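PDB 6W04: HAD hydrolase, family IA, variant 3 from Entamoeba histolytica, which probably acts as a magnesium-dependent hydrolase of the haloacid dehalogenase (HAD) superfamily, with a link to carbohydrate metabolism. Local coordinates for residues 11-16 against 85-90; 5-10 against 166-171; 130-135 against 154-159; 111-116 against 134-139. One frame throughout, in Å; residues are numbered along the deposited sequence. Where two conformers were deposited one is given.

Overall arrangement
Contact 2 (5-10 with 166-171) lies about 4 Å from the centre of the chain and holds the magnesium ion at the C-terminal ends of the neighbouring parallel strands 3-7 and 164-168. Contact 1 (11-16 with 85-90), its centre about 11 Å away, continues along the chain from the metal-binding segment 5-10: Asp15 OD2 is 2.7 Å from Asn9 ND2, and Thr11 OG1 is 3.1 Å from Asp169 OD2. Contact 4 (111-116 with 134-139) belongs to the same sheet on the other side of strand 3-7, and Ser111 OG reaches Asn9 OD1 at 2.7 Å. Contact 3 (130-135 with 154-159) shares Ile134 and Ile135 with contact 4 but is peripheral, its centre about 16 Å from that of contact 2, which it touches through Leu157 and Leu5.

Contact 1: 11-16 against 85-90; sequences TLIFDT and IKLCDG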
loop_
_atom_site.group_PDB
_atom_site.type_symbol
_atom_site.label_atom_id
_atom_site.label_comp_id
_atom_site.label_asym_id
_atom_site.label_seq_id
_atom_site.Cartn_x
_atom_site.Cartn_y
_atom_site.Cartn_z
ATOM N N THR A 11 3.725 1.794 2.984
ATOM C CA THR A 11 3.313 3.088 3.508
ATOM C C THR A 11 3.161 3.041 5.024
ATOM O O THR A 11 3.850 3.785 5.731
ATOM C CB THR A 11 1.993 3.510 2.820
ATOM O OG1 THR A 11 2.229 3.750 1.421
ATOM C CG2 THR A 11 1.408 4.771 3.460
ATOM N N LEU A 12 2.281 2.179 5.550
ATOM C CA LEU A 12 2.151 2.021 6.997
ATOM C C LEU A 12 3.125 1.005 7.574
ATOM O O LEU A 12 3.473 1.100 8.761
ATOM C CB LEU A 12 0.712 1.624 7.360
ATOM C CG LEU A 12 -0.278 2.794 7.370
ATOM C CD1 LEU A 12 -1.704 2.314 7.592
ATOM C CD2 LEU A 12 0.105 3.851 8.451
ATOM N N ILE A 13 3.568 0.027 6.784
ATOM C CA ILE A 13 4.678 -0.841 7.168
ATOM C C ILE A 13 5.690 -0.876 6.024
ATOM O O ILE A 13 5.312 -0.851 4.852
ATOM C CB ILE A 13 4.202 -2.269 7.530
ATOM C CG1 ILE A 13 3.508 -2.974 6.347
ATOM C CG2 ILE A 13 3.273 -2.245 8.757
ATOM C CD1 ILE A 13 3.223 -4.498 6.650
ATOM N N PHE A 14 6.982 -0.907 6.357
ATOM C CA PHE A 14 8.014 -0.910 5.313
ATOM C C PHE A 14 8.359 -2.369 5.021
ATOM O O PHE A 14 9.372 -2.900 5.463
ATOM C CB PHE A 14 9.234 -0.092 5.735
ATOM C CG PHE A 14 9.010 1.414 5.733
ATOM C CD1 PHE A 14 7.725 1.952 5.750
ATOM C CD2 PHE A 14 10.097 2.288 5.699
ATOM C CE1 PHE A 14 7.517 3.337 5.760
ATOM C CE2 PHE A 14 9.899 3.682 5.703
ATOM C CZ PHE A 14 8.603 4.203 5.735
ATOM N N ASP A 15 7.473 -3.035 4.272
ATOM C CA ASP A 15 7.592 -4.471 4.019
ATOM C C ASP A 15 8.103 -4.794 2.626
ATOM O O ASP A 15 8.124 -5.967 2.242
ATOM C CB ASP A 15 6.247 -5.172 4.259
ATOM C CG ASP A 15 5.128 -4.656 3.340
ATOM O OD1 ASP A 15 5.245 -3.537 2.788
ATOM O OD2 ASP A 15 4.124 -5.378 3.173
ATOM N N THR A 16 8.552 -3.802 1.861
ATOM C CA THR A 16 9.078 -4.140 0.542
ATOM C C THR A 16 10.245 -5.132 0.600
ATOM O O THR A 16 10.233 -6.094 -0.192
ATOM C CB THR A 16 9.455 -2.863 -0.215
ATOM O OG1 THR A 16 8.270 -2.075 -0.382
ATOM C CG2 THR A 16 10.045 -3.228 -1.607
ATOM N N ILE A 85 8.589 -6.223 11.970
ATOM C CA ILE A 85 8.201 -5.030 11.221
ATOM C C ILE A 85 7.047 -4.353 11.945
ATOM O O ILE A 85 6.021 -4.980 12.229
ATOM C CB ILE A 85 7.827 -5.405 9.794
ATOM C CG1 ILE A 85 9.051 -5.997 9.086
ATOM C CG2 ILE A 85 7.240 -4.194 9.049
ATOM C CD1 ILE A 85 8.668 -6.742 7.787
ATOM N N LYS A 86 7.224 -3.080 12.278
ATOM C CA LYS A 86 6.259 -2.309 13.053
ATOM C C LYS A 86 5.553 -1.298 12.153
ATOM O O LYS A 86 6.024 -0.978 11.052
ATOM C CB LYS A 86 6.950 -1.570 14.204
ATOM C CG LYS A 86 7.552 -2.479 15.256
ATOM C CD LYS A 86 8.386 -1.693 16.261
ATOM C CE LYS A 86 9.033 -2.630 17.275
ATOM N NZ LYS A 86 9.865 -3.677 16.600
ATOM N N LEU A 87 4.431 -0.770 12.647
ATOM C CA LEU A 87 3.813 0.363 11.972
ATOM C C LEU A 87 4.802 1.519 11.908
ATOM O O LEU A 87 5.552 1.760 12.853
ATOM C CB LEU A 87 2.539 0.791 12.695
ATOM C CG LEU A 87 1.319 -0.111 12.539
ATOM C CD1 LEU A 87 0.197 0.382 13.431
ATOM C CD2 LEU A 87 0.854 -0.176 11.096
ATOM N N CYS A 88 4.806 2.220 10.773
ATOM C CA CYS A 88 5.775 3.274 10.507
ATOM C C CYS A 88 5.800 4.302 11.640
ATOM O O CYS A 88 4.778 4.575 12.285
ATOM C CB CYS A 88 5.435 3.940 9.163
ATOM S SG CYS A 88 6.509 5.314 8.721
ATOM N N ASP A 89 6.993 4.839 11.908
ATOM C CA ASP A 89 7.153 5.870 12.938
ATOM C C ASP A 89 6.123 6.977 12.754
ATOM O O ASP A 89 5.881 7.438 11.637
ATOM C CB ASP A 89 8.557 6.481 12.892
ATOM C CG ASP A 89 9.632 5.558 13.432
ATOM O OD1 ASP A 89 9.305 4.496 14.001
ATOM O OD2 ASP A 89 10.818 5.905 13.277
ATOM N N GLY A 90 5.517 7.398 13.860
ATOM C CA GLY A 90 4.556 8.482 13.832
ATOM C C GLY A 90 3.156 8.097 13.411
ATOM O O GLY A 90 2.227 8.888 13.620
HETATM O O HOH W 1 7.671 -0.518 9.066
#
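Next to the magnesium site of this HAD-type fold, the loop 11-16 is clasped against the connection 85-90 by one direct backbone hydrogen bond, Cys88 N to Leu12 O at 2.7 Å. Leu87 CA also approaches Leu12 O, as a CA-H...O contact. A water makes a second bridge, accepting from Phe14 N and donating to Lys86 O. Apolar branches fill in around these bonds. Ile13 turns CB to Ile85 CG2 at 3.9 Å, while its CG2 meets Leu87 CD2 at 4.0 Å, the two side chains meeting at a slant. Cys88 SG, anti to its own backbone N (chi1 178°), is carried to Phe14, where it lies 3.7 Å from CE1 and 4.5 Å from the ring centroid. At 49° off the ring normal, this sulfur-aromatic contact is oblique. On the metal side, Thr11 OG1 is hydrogen-bonded to Asp7 OD2 and Asp169 OD2, and Asp15 OD2 gathers Asn9, Tyr76 and His19. The helices 16-31 to 62-82 separate the two segments in sequence, consistent with the paired linkers of a C1 cap inserted after the first strand of a HAD core.

Contact 2: 5-10 against 166-171; sequences LFDFNG and VFEDTI. With MG (magnesium ion), chain B; SO4 (sulfate ion), chain D.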
loop_
_atom_site.group_PDB
_atom_site.type_symbol
_atom_site.label_atom_id
_atom_site.label_comp_id
_atom_site.label_asym_id
_atom_site.label_seq_id
_atom_site.Cartn_x
_atom_site.Cartn_y
_atom_site.Cartn_z
ATOM N N LEU A 5 -6.753 8.810 3.749
ATOM C CA LEU A 5 -6.810 7.441 3.242
ATOM C C LEU A 5 -5.383 6.914 3.221
ATOM O O LEU A 5 -4.546 7.433 2.474
ATOM C CB LEU A 5 -7.448 7.404 1.850
ATOM C CG LEU A 5 -8.717 8.269 1.737
ATOM C CD1 LEU A 5 -9.285 8.275 0.301
ATOM C CD2 LEU A 5 -9.772 7.809 2.769
ATOM N N PHE A 6 -5.088 5.921 4.066
ATOM C CA PHE A 6 -3.749 5.329 4.114
ATOM C C PHE A 6 -3.644 4.087 3.229
ATOM O O PHE A 6 -4.383 3.110 3.425
ATOM C CB PHE A 6 -3.365 4.896 5.528
ATOM C CG PHE A 6 -3.299 6.011 6.548
ATOM C CD1 PHE A 6 -2.099 6.658 6.801
ATOM C CD2 PHE A 6 -4.406 6.321 7.325
ATOM C CE1 PHE A 6 -2.010 7.654 7.786
ATOM C CE2 PHE A 6 -4.337 7.332 8.297
ATOM C CZ PHE A 6 -3.143 7.982 8.529
ATOM N N ASP A 7 -2.661 4.083 2.335
ATOM C CA ASP A 7 -2.179 2.818 1.780
ATOM C C ASP A 7 -1.507 2.025 2.887
ATOM O O ASP A 7 -1.068 2.590 3.888
ATOM C CB ASP A 7 -1.186 3.082 0.657
ATOM C CG ASP A 7 -0.638 1.819 0.041
ATOM O OD1 ASP A 7 -1.436 0.910 -0.277
ATOM O OD2 ASP A 7 0.593 1.753 -0.150
ATOM N N PHE A 8 -1.405 0.705 2.724
ATOM C CA PHE A 8 -0.819 -0.092 3.797
ATOM C C PHE A 8 0.594 -0.562 3.465
ATOM O O PHE A 8 1.553 -0.080 4.081
ATOM C CB PHE A 8 -1.729 -1.249 4.183
ATOM C CG PHE A 8 -1.331 -1.878 5.486
ATOM C CD1 PHE A 8 -1.729 -1.310 6.689
ATOM C CD2 PHE A 8 -0.480 -2.971 5.508
ATOM C CE1 PHE A 8 -1.329 -1.852 7.898
ATOM C CE2 PHE A 8 -0.088 -3.530 6.711
ATOM C CZ PHE A 8 -0.509 -2.964 7.904
ATOM N N ASN A 9 0.764 -1.474 2.498
ATOM C CA ASN A 9 2.085 -2.016 2.182
ATOM C C ASN A 9 3.008 -0.934 1.636
ATOM O O ASN A 9 2.680 -0.254 0.664
ATOM C CB ASN A 9 1.947 -3.140 1.155
ATOM C CG ASN A 9 1.012 -4.225 1.631
ATOM O OD1 ASN A 9 -0.152 -4.301 1.219
ATOM N ND2 ASN A 9 1.504 -5.047 2.543
ATOM N N GLY A 10 4.180 -0.796 2.250
ATOM C CA GLY A 10 5.152 0.199 1.829
ATOM C C GLY A 10 4.879 1.584 2.364
ATOM O O GLY A 10 5.737 2.457 2.240
ATOM N N VAL A 166 -4.298 11.254 0.619
ATOM C CA VAL A 166 -3.863 9.881 0.425
ATOM C C VAL A 166 -2.360 9.819 0.656
ATOM O O VAL A 166 -1.609 10.616 0.084
ATOM C CB VAL A 166 -4.219 9.365 -0.980
ATOM C CG1 VAL A 166 -3.565 7.992 -1.222
ATOM C CG2 VAL A 166 -5.734 9.302 -1.136
ATOM N N PHE A 167 -1.930 8.896 1.520
ATOM C CA PHE A 167 -0.521 8.563 1.717
ATOM C C PHE A 167 -0.210 7.320 0.890
ATOM O O PHE A 167 -0.890 6.302 1.028
ATOM C CB PHE A 167 -0.209 8.290 3.190
ATOM C CG PHE A 167 -0.221 9.537 4.067
ATOM C CD1 PHE A 167 -1.281 9.795 4.918
ATOM C CD2 PHE A 167 0.851 10.410 4.057
ATOM C CE1 PHE A 167 -1.284 10.919 5.753
ATOM C CE2 PHE A 167 0.863 11.549 4.867
ATOM C CZ PHE A 167 -0.212 11.797 5.716
ATOM N N GLU A 168 0.805 7.404 0.039
ATOM C CA GLU A 168 1.086 6.325 -0.898
ATOM C C GLU A 168 2.591 6.247 -1.106
ATOM O O GLU A 168 3.300 7.236 -0.912
ATOM C CB GLU A 168 0.373 6.559 -2.236
ATOM C CG GLU A 168 -0.929 5.841 -2.375
ATOM C CD GLU A 168 -0.725 4.365 -2.660
ATOM O OE1 GLU A 168 0.455 3.906 -2.669
ATOM O OE2 GLU A 168 -1.744 3.675 -2.883
ATOM N N ASP A 169 3.075 5.060 -1.518
ATOM C CA ASP A 169 4.515 4.832 -1.670
ATOM C C ASP A 169 4.945 4.424 -3.073
ATOM O O ASP A 169 6.151 4.264 -3.306
ATOM C CB ASP A 169 5.010 3.758 -0.688
ATOM C CG ASP A 169 4.478 2.371 -1.012
ATOM O OD1 ASP A 169 5.294 1.447 -1.242
ATOM O OD2 ASP A 169 3.237 2.201 -1.016
ATOM N N THR A 170 4.013 4.240 -4.009
ATOM C CA THR A 170 4.361 3.785 -5.347
ATOM C C THR A 170 3.808 4.722 -6.408
ATOM O O THR A 170 2.874 5.495 -6.168
ATOM C CB THR A 170 3.810 2.385 -5.638
ATOM O OG1 THR A 170 2.377 2.445 -5.593
ATOM C CG2 THR A 170 4.336 1.374 -4.605
ATOM N N ILE A 171 4.380 4.587 -7.606
ATOM C CA ILE A 171 3.918 5.342 -8.763
ATOM C C ILE A 171 2.445 5.046 -9.044
ATOM O O ILE A 171 1.623 5.959 -9.165
ATOM C CB ILE A 171 4.810 5.026 -9.976
ATOM C CG1 ILE A 171 6.230 5.523 -9.693
ATOM C CG2 ILE A 171 4.225 5.609 -11.290
ATOM C CD1 ILE A 171 7.264 5.029 -10.698
HETATM MG MG MG B . 1.947 0.564 -1.141
HETATM S S SO4 D . 0.722 -0.898 -6.491
HETATM O O1 SO4 D . 2.111 -1.192 -6.837
HETATM O O2 SO4 D . 0.680 0.192 -5.518
HETATM O O3 SO4 D . 0.076 -2.081 -5.939
HETATM O O4 SO4 D . 0.000 -0.531 -7.700
HETATM O O HOH W 2 1.039 1.413 -2.874
HETATM O O HOH W 3 3.668 -0.519 -1.993
#
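Asp7 and Asp169 meet at the magnesium ion of a HAD Rossmannoid core, where the parallel strands 3-7 and 164-168 end side by side. Asp7 OD2 and Asp169 OD2 each bind the metal at 2.1 Å, as does Asn9 O; two waters bring the count to five, and a sixth ligand comes from elsewhere in the structure. The two carboxylate oxygens, both positioned by Thr11, stand 2.8 Å apart as co-ligands, with the carboxylates nearly coplanar (12°). Asp169 CG sits between backbone N and carbonyl carbon (chi1 68°), which directs the carboxylate at the ion. Glu168 stacks its carboxylate against that of Asp7, and Lys144 forms salt bridges with both, through Asp7 OD1 and Glu168 OE2; Tyr150 OH is hydrogen-bonded to the same Glu168 OE2. Glu168 OE1 accepts Asp169 N on its anti lone pair and a metal-bound water, so in this model it stands in the second shell.

Farther out, the strands run 9° from parallel. Phe167 N gives to Leu5 O, and Asp7 N to Phe167 O, both at 3.1 Å. The Phe6 and Phe167 rings point the same way, near parallel but slid apart with centroids 5.4 Å from each other. A sulfate, probably from the crystallisation liquor, accepts a hydrogen bond from Thr170 OG1 at its O2, 2.8 Å away.

Contact 3: 130-135 against 154-159; sequences DIDKII and SKKLGV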
loop_
_atom_site.group_PDB
_atom_site.type_symbol
_atom_site.label_atom_id
_atom_site.label_comp_id
_atom_site.label_asym_id
_atom_site.label_seq_id
_atom_site.Cartn_x
_atom_site.Cartn_y
_atom_site.Cartn_z
ATOM N N ASP A 130 -12.231 0.945 12.085
ATOM C CA ASP A 130 -13.391 0.086 11.895
ATOM C C ASP A 130 -13.030 -0.931 10.822
ATOM O O ASP A 130 -12.835 -0.551 9.660
ATOM C CB ASP A 130 -14.598 0.929 11.490
ATOM C CG ASP A 130 -15.874 0.110 11.316
ATOM O OD1 ASP A 130 -15.803 -1.131 11.141
ATOM O OD2 ASP A 130 -16.964 0.726 11.339
ATOM N N ILE A 131 -12.952 -2.217 11.201
ATOM C CA ILE A 131 -12.469 -3.246 10.273
ATOM C C ILE A 131 -13.352 -3.333 9.037
ATOM O O ILE A 131 -12.886 -3.727 7.969
ATOM C CB ILE A 131 -12.351 -4.636 10.955
ATOM C CG1 ILE A 131 -13.698 -5.137 11.468
ATOM C CG2 ILE A 131 -11.341 -4.635 12.075
ATOM C CD1 ILE A 131 -13.612 -6.516 12.106
ATOM N N ASP A 132 -14.631 -2.976 9.153
ATOM C CA ASP A 132 -15.536 -3.049 8.011
ATOM C C ASP A 132 -15.340 -1.906 7.008
ATOM O O ASP A 132 -15.829 -2.011 5.882
ATOM C CB ASP A 132 -16.986 -3.081 8.512
ATOM C CG ASP A 132 -18.009 -3.125 7.382
ATOM O OD1 ASP A 132 -17.885 -3.970 6.472
ATOM O OD2 ASP A 132 -18.960 -2.310 7.416
ATOM N N LYS A 133 -14.623 -0.841 7.377
ATOM C CA LYS A 133 -14.306 0.261 6.464
ATOM C C LYS A 133 -12.897 0.182 5.886
ATOM O O LYS A 133 -12.489 1.099 5.167
ATOM C CB LYS A 133 -14.490 1.612 7.170
ATOM C CG LYS A 133 -15.930 1.855 7.682
ATOM C CD LYS A 133 -16.076 3.215 8.342
ATOM C CE LYS A 133 -17.518 3.454 8.780
ATOM N NZ LYS A 133 -17.676 4.719 9.559
ATOM N N ILE A 134 -12.138 -0.865 6.198
ATOM C CA ILE A 134 -10.853 -1.087 5.542
ATOM C C ILE A 134 -11.128 -1.593 4.131
ATOM O O ILE A 134 -11.870 -2.564 3.940
ATOM C CB ILE A 134 -9.993 -2.083 6.336
ATOM C CG1 ILE A 134 -9.562 -1.497 7.692
ATOM C CG2 ILE A 134 -8.780 -2.537 5.514
ATOM C CD1 ILE A 134 -8.847 -2.484 8.589
ATOM N N ILE A 135 -10.576 -0.915 3.132
ATOM C CA ILE A 135 -10.785 -1.296 1.740
ATOM C C ILE A 135 -9.630 -2.183 1.321
ATOM O O ILE A 135 -8.461 -1.800 1.456
ATOM C CB ILE A 135 -10.897 -0.070 0.814
ATOM C CG1 ILE A 135 -11.981 0.893 1.320
ATOM C CG2 ILE A 135 -11.184 -0.523 -0.630
ATOM C CD1 ILE A 135 -13.300 0.224 1.634
ATOM N N SER A 154 -13.339 6.649 0.007
ATOM C CA SER A 154 -13.988 7.903 0.371
ATOM C C SER A 154 -15.491 7.712 0.535
ATOM O O SER A 154 -16.096 8.273 1.458
ATOM C CB SER A 154 -13.678 8.987 -0.666
ATOM O OG SER A 154 -14.069 8.583 -1.958
ATOM N N LYS A 155 -16.105 6.911 -0.339
ATOM C CA LYS A 155 -17.533 6.642 -0.214
ATOM C C LYS A 155 -17.839 5.881 1.071
ATOM O O LYS A 155 -18.877 6.113 1.702
ATOM C CB LYS A 155 -18.032 5.867 -1.434
ATOM C CG LYS A 155 -19.493 5.431 -1.354
ATOM C CD LYS A 155 -19.938 4.796 -2.666
ATOM C CE LYS A 155 -21.208 3.981 -2.515
ATOM N NZ LYS A 155 -21.546 3.293 -3.795
ATOM N N LYS A 156 -16.943 4.978 1.480
ATOM C CA LYS A 156 -17.136 4.254 2.735
ATOM C C LYS A 156 -17.116 5.204 3.928
ATOM O O LYS A 156 -17.875 5.027 4.883
ATOM C CB LYS A 156 -16.064 3.172 2.888
ATOM C CG LYS A 156 -16.424 2.050 3.839
ATOM C CD LYS A 156 -17.530 1.173 3.284
ATOM C CE LYS A 156 -17.773 -0.037 4.157
ATOM N NZ LYS A 156 -18.846 -0.891 3.600
ATOM N N LEU A 157 -16.264 6.227 3.888
ATOM C CA LEU A 157 -16.227 7.193 4.978
ATOM C C LEU A 157 -17.267 8.294 4.823
ATOM O O LEU A 157 -17.410 9.121 5.732
ATOM C CB LEU A 157 -14.830 7.803 5.089
ATOM C CG LEU A 157 -13.718 6.831 5.488
ATOM C CD1 LEU A 157 -12.394 7.575 5.651
ATOM C CD2 LEU A 157 -14.099 6.104 6.770
ATOM N N GLY A 158 -18.001 8.316 3.713
ATOM C CA GLY A 158 -19.041 9.309 3.516
ATOM C C GLY A 158 -18.524 10.705 3.254
ATOM O O GLY A 158 -19.188 11.679 3.619
ATOM N N VAL A 159 -17.360 10.824 2.615
ATOM C CA VAL A 159 -16.680 12.095 2.409
ATOM C C VAL A 159 -16.452 12.297 0.914
ATOM O O VAL A 159 -16.581 11.377 0.111
ATOM C CB VAL A 159 -15.342 12.166 3.173
ATOM C CG1 VAL A 159 -15.574 12.041 4.682
ATOM C CG2 VAL A 159 -14.381 11.071 2.668
#
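Lys133 and Lys156 meet at a slant through their hydrocarbon portions, without any hydrogen bond between the two segments. Lys156 leaves helix 148-157 with CG anti to the backbone N (chi1 -159°), which puts CG 3.8 Å from Lys133 CA; the bend at its second torsion (70°) turns the rest of the chain toward Asp132. Lys133 CB and CG pack on the same Lys156 CG. Farther along, the extended Lys133 chain passes Leu157, whose CD2 lies 3.8 Å from Lys133 CD, again at a slant.

The far end of Lys156 runs past Asp132 at roughly a right angle. Its CE comes 3.3 Å from Asp132 O, while NZ remains 4.1 Å from Asp132 OD2, beyond a salt bridge; any attraction between these charges is probably modest at the surface. Ile135 CD1 touches Lys156 CB at 4.2 Å, where the exposed lysine packing gives way to buried side chains, and Leu157 continues inward onto Ala3 and Leu5 of strand 3-7.

Both backbones turn beside the contact. Asp130 OD1 accepts Asp132 N in an Asx turn. Gly158, with positive phi, ends the helix in a Schellman motif. The result is plain peripheral packing of a helix end on the loop that feeds an edge strand, in a Rossmann-like alpha/beta fold.

Contact 4: 111-116 against 134-139; sequences SDWGNV and IIFNDF
Trp113 and Phe136 meet in neither a stack nor a T-shape: the phenyl ring and the six-membered ring of the indole are inclined at 53°, with centroids 5.3 Å apart. Trp113 CE3 sits over one face of the Phe136 ring, toward its rim, 3.6 Å from CZ, and Trp113 CB lies close to CE1. Phe136 reaches this position because its CG lies between the backbone N and the carbonyl carbon (chi1 63°), swinging the ring across the start of helix 113-123. Val116 CG2 arrives from the next turn of that helix and touches Phe136 CB at 3.6 Å, the two side chains crossing at about a right angle. The indole NE1 of Trp113 is hydrogen-bonded to Gln117 OE1.

One direct hydrogen bond joins the backbones, Asn137 N to Ser111 O at 3.0 Å. A water spans the next step, accepting from Trp113 N and donating to Asn137 O, and it lies at the edge of the Phe136 ring. In the conformer given, Asp112 OD1 accepts Asn115 N at 3.0 Å, an N-cap of helix 113-123. Asn137 OD1 accepts the backbone N of the poorly ordered Phe139 in an Asx turn. Ser111 OG is hydrogen-bonded to Asn9 OD1, which links the end of strand 105-112 to the metal site. Strand 105-112, helix 113-123 and strand 135-137 form a beta-alpha-beta crossover, the repeating unit of the Rossmannoid HAD fold.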
loop_
_atom_site.group_PDB
_atom_site.type_symbol
_atom_site.label_atom_id
_atom_site.label_comp_id
_atom_site.label_asym_id
_atom_site.label_seq_id
_atom_site.Cartn_x
_atom_site.Cartn_y
_atom_site.Cartn_z
ATOM N N SER A 111 -3.812 -5.516 -1.134
ATOM C CA SER A 111 -3.691 -6.871 -0.609
ATOM C C SER A 111 -5.040 -7.580 -0.633
ATOM O O SER A 111 -6.088 -6.955 -0.456
ATOM C CB SER A 111 -3.155 -6.838 0.832
ATOM O OG SER A 111 -1.794 -6.399 0.872
ATOM N N ASP A 112 -5.007 -8.897 -0.854
ATOM C CA ASP A 112 -6.196 -9.731 -0.706
ATOM C C ASP A 112 -6.541 -9.915 0.772
ATOM O O ASP A 112 -5.790 -9.530 1.665
ATOM C CB ASP A 112 -5.999 -11.095 -1.379
ATOM C CG ASP A 112 -4.923 -11.979 -0.713
ATOM O OD1 ASP A 112 -4.307 -11.646 0.335
ATOM O OD2 ASP A 112 -4.686 -13.067 -1.281
ATOM N N TRP A 113 -7.694 -10.542 1.033
ATOM C CA TRP A 113 -8.123 -10.713 2.424
ATOM C C TRP A 113 -7.118 -11.533 3.237
ATOM O O TRP A 113 -6.889 -11.250 4.423
ATOM C CB TRP A 113 -9.496 -11.384 2.494
ATOM C CG TRP A 113 -9.778 -11.757 3.914
ATOM C CD1 TRP A 113 -9.702 -13.006 4.479
ATOM C CD2 TRP A 113 -10.109 -10.849 4.979
ATOM N NE1 TRP A 113 -10.004 -12.929 5.825
ATOM C CE2 TRP A 113 -10.264 -11.619 6.152
ATOM C CE3 TRP A 113 -10.317 -9.464 5.044
ATOM C CZ2 TRP A 113 -10.574 -11.042 7.383
ATOM C CZ3 TRP A 113 -10.645 -8.886 6.276
ATOM C CH2 TRP A 113 -10.761 -9.683 7.429
ATOM N N GLY A 114 -6.543 -12.581 2.638
ATOM C CA GLY A 114 -5.543 -13.372 3.353
ATOM C C GLY A 114 -4.505 -12.517 4.060
ATOM O O GLY A 114 -4.220 -12.702 5.254
ATOM N N ASN A 115 -3.926 -11.558 3.335
ATOM C CA ASN A 115 -2.897 -10.699 3.928
ATOM C C ASN A 115 -3.507 -9.734 4.939
ATOM O O ASN A 115 -2.926 -9.495 6.013
ATOM C CB ASN A 115 -2.146 -9.935 2.820
ATOM C CG ASN A 115 -1.150 -10.797 2.086
ATOM O OD1 ASN A 115 -0.978 -11.977 2.400
ATOM N ND2 ASN A 115 -0.481 -10.215 1.081
ATOM N N VAL A 116 -4.697 -9.195 4.633
ATOM C CA VAL A 116 -5.330 -8.220 5.520
ATOM C C VAL A 116 -5.632 -8.856 6.872
ATOM O O VAL A 116 -5.489 -8.222 7.923
ATOM C CB VAL A 116 -6.608 -7.652 4.869
ATOM C CG1 VAL A 116 -7.395 -6.836 5.882
ATOM C CG2 VAL A 116 -6.275 -6.790 3.634
ATOM N N ILE A 134 -12.138 -0.865 6.198
ATOM C CA ILE A 134 -10.853 -1.087 5.542
ATOM C C ILE A 134 -11.128 -1.593 4.131
ATOM O O ILE A 134 -11.870 -2.564 3.940
ATOM C CB ILE A 134 -9.993 -2.083 6.336
ATOM C CG1 ILE A 134 -9.562 -1.497 7.692
ATOM C CG2 ILE A 134 -8.780 -2.537 5.514
ATOM C CD1 ILE A 134 -8.847 -2.484 8.589
ATOM N N ILE A 135 -10.576 -0.915 3.132
ATOM C CA ILE A 135 -10.785 -1.296 1.740
ATOM C C ILE A 135 -9.630 -2.183 1.321
ATOM O O ILE A 135 -8.461 -1.800 1.456
ATOM C CB ILE A 135 -10.897 -0.070 0.814
ATOM C CG1 ILE A 135 -11.981 0.893 1.320
ATOM C CG2 ILE A 135 -11.184 -0.523 -0.630
ATOM C CD1 ILE A 135 -13.300 0.224 1.634
ATOM N N PHE A 136 -9.954 -3.366 0.809
ATOM C CA PHE A 136 -8.947 -4.297 0.328
ATOM C C PHE A 136 -9.414 -4.906 -0.989
ATOM O O PHE A 136 -10.560 -4.729 -1.410
ATOM C CB PHE A 136 -8.655 -5.387 1.368
ATOM C CG PHE A 136 -9.824 -6.256 1.675
ATOM C CD1 PHE A 136 -10.032 -7.433 0.972
ATOM C CD2 PHE A 136 -10.727 -5.904 2.683
ATOM C CE1 PHE A 136 -11.114 -8.247 1.250
ATOM C CE2 PHE A 136 -11.824 -6.723 2.976
ATOM C CZ PHE A 136 -12.028 -7.892 2.264
ATOM N N ASN A 137 -8.517 -5.643 -1.639
ATOM C CA ASN A 137 -8.851 -6.290 -2.903
ATOM C C ASN A 137 -9.790 -7.462 -2.659
ATOM O O ASN A 137 -9.359 -8.579 -2.358
ATOM C CB ASN A 137 -7.601 -6.759 -3.634
ATOM C CG ASN A 137 -7.941 -7.464 -4.927
ATOM O OD1 ASN A 137 -9.046 -7.300 -5.450
ATOM N ND2 ASN A 137 -7.019 -8.285 -5.427
ATOM N N ASP A 138 -11.084 -7.221 -2.820
ATOM C CA ASP A 138 -12.073 -8.287 -2.810
ATOM C C ASP A 138 -12.593 -8.578 -4.203
ATOM O O ASP A 138 -13.688 -9.128 -4.344
ATOM C CB ASP A 138 -13.235 -7.939 -1.884
ATOM C CG ASP A 138 -13.988 -6.692 -2.327
ATOM O OD1 ASP A 138 -13.595 -6.066 -3.344
ATOM O OD2 ASP A 138 -14.987 -6.348 -1.652
ATOM N N PHE A 139 -11.849 -8.161 -5.230
ATOM C CA PHE A 139 -12.115 -8.511 -6.621
ATOM C C PHE A 139 -13.393 -7.870 -7.146
ATOM O O PHE A 139 -13.991 -8.357 -8.099
ATOM C CB PHE A 139 -12.145 -10.026 -6.809
ATOM C CG PHE A 139 -10.889 -10.701 -6.343
ATOM C CD1 PHE A 139 -9.776 -10.769 -7.167
ATOM C CD2 PHE A 139 -10.813 -11.241 -5.069
ATOM C CE1 PHE A 139 -8.614 -11.377 -6.734
ATOM C CE2 PHE A 139 -9.657 -11.851 -4.630
ATOM C CZ PHE A 139 -8.554 -11.918 -5.461
HETATM O O HOH W 4 -9.472 -10.933 -1.082
#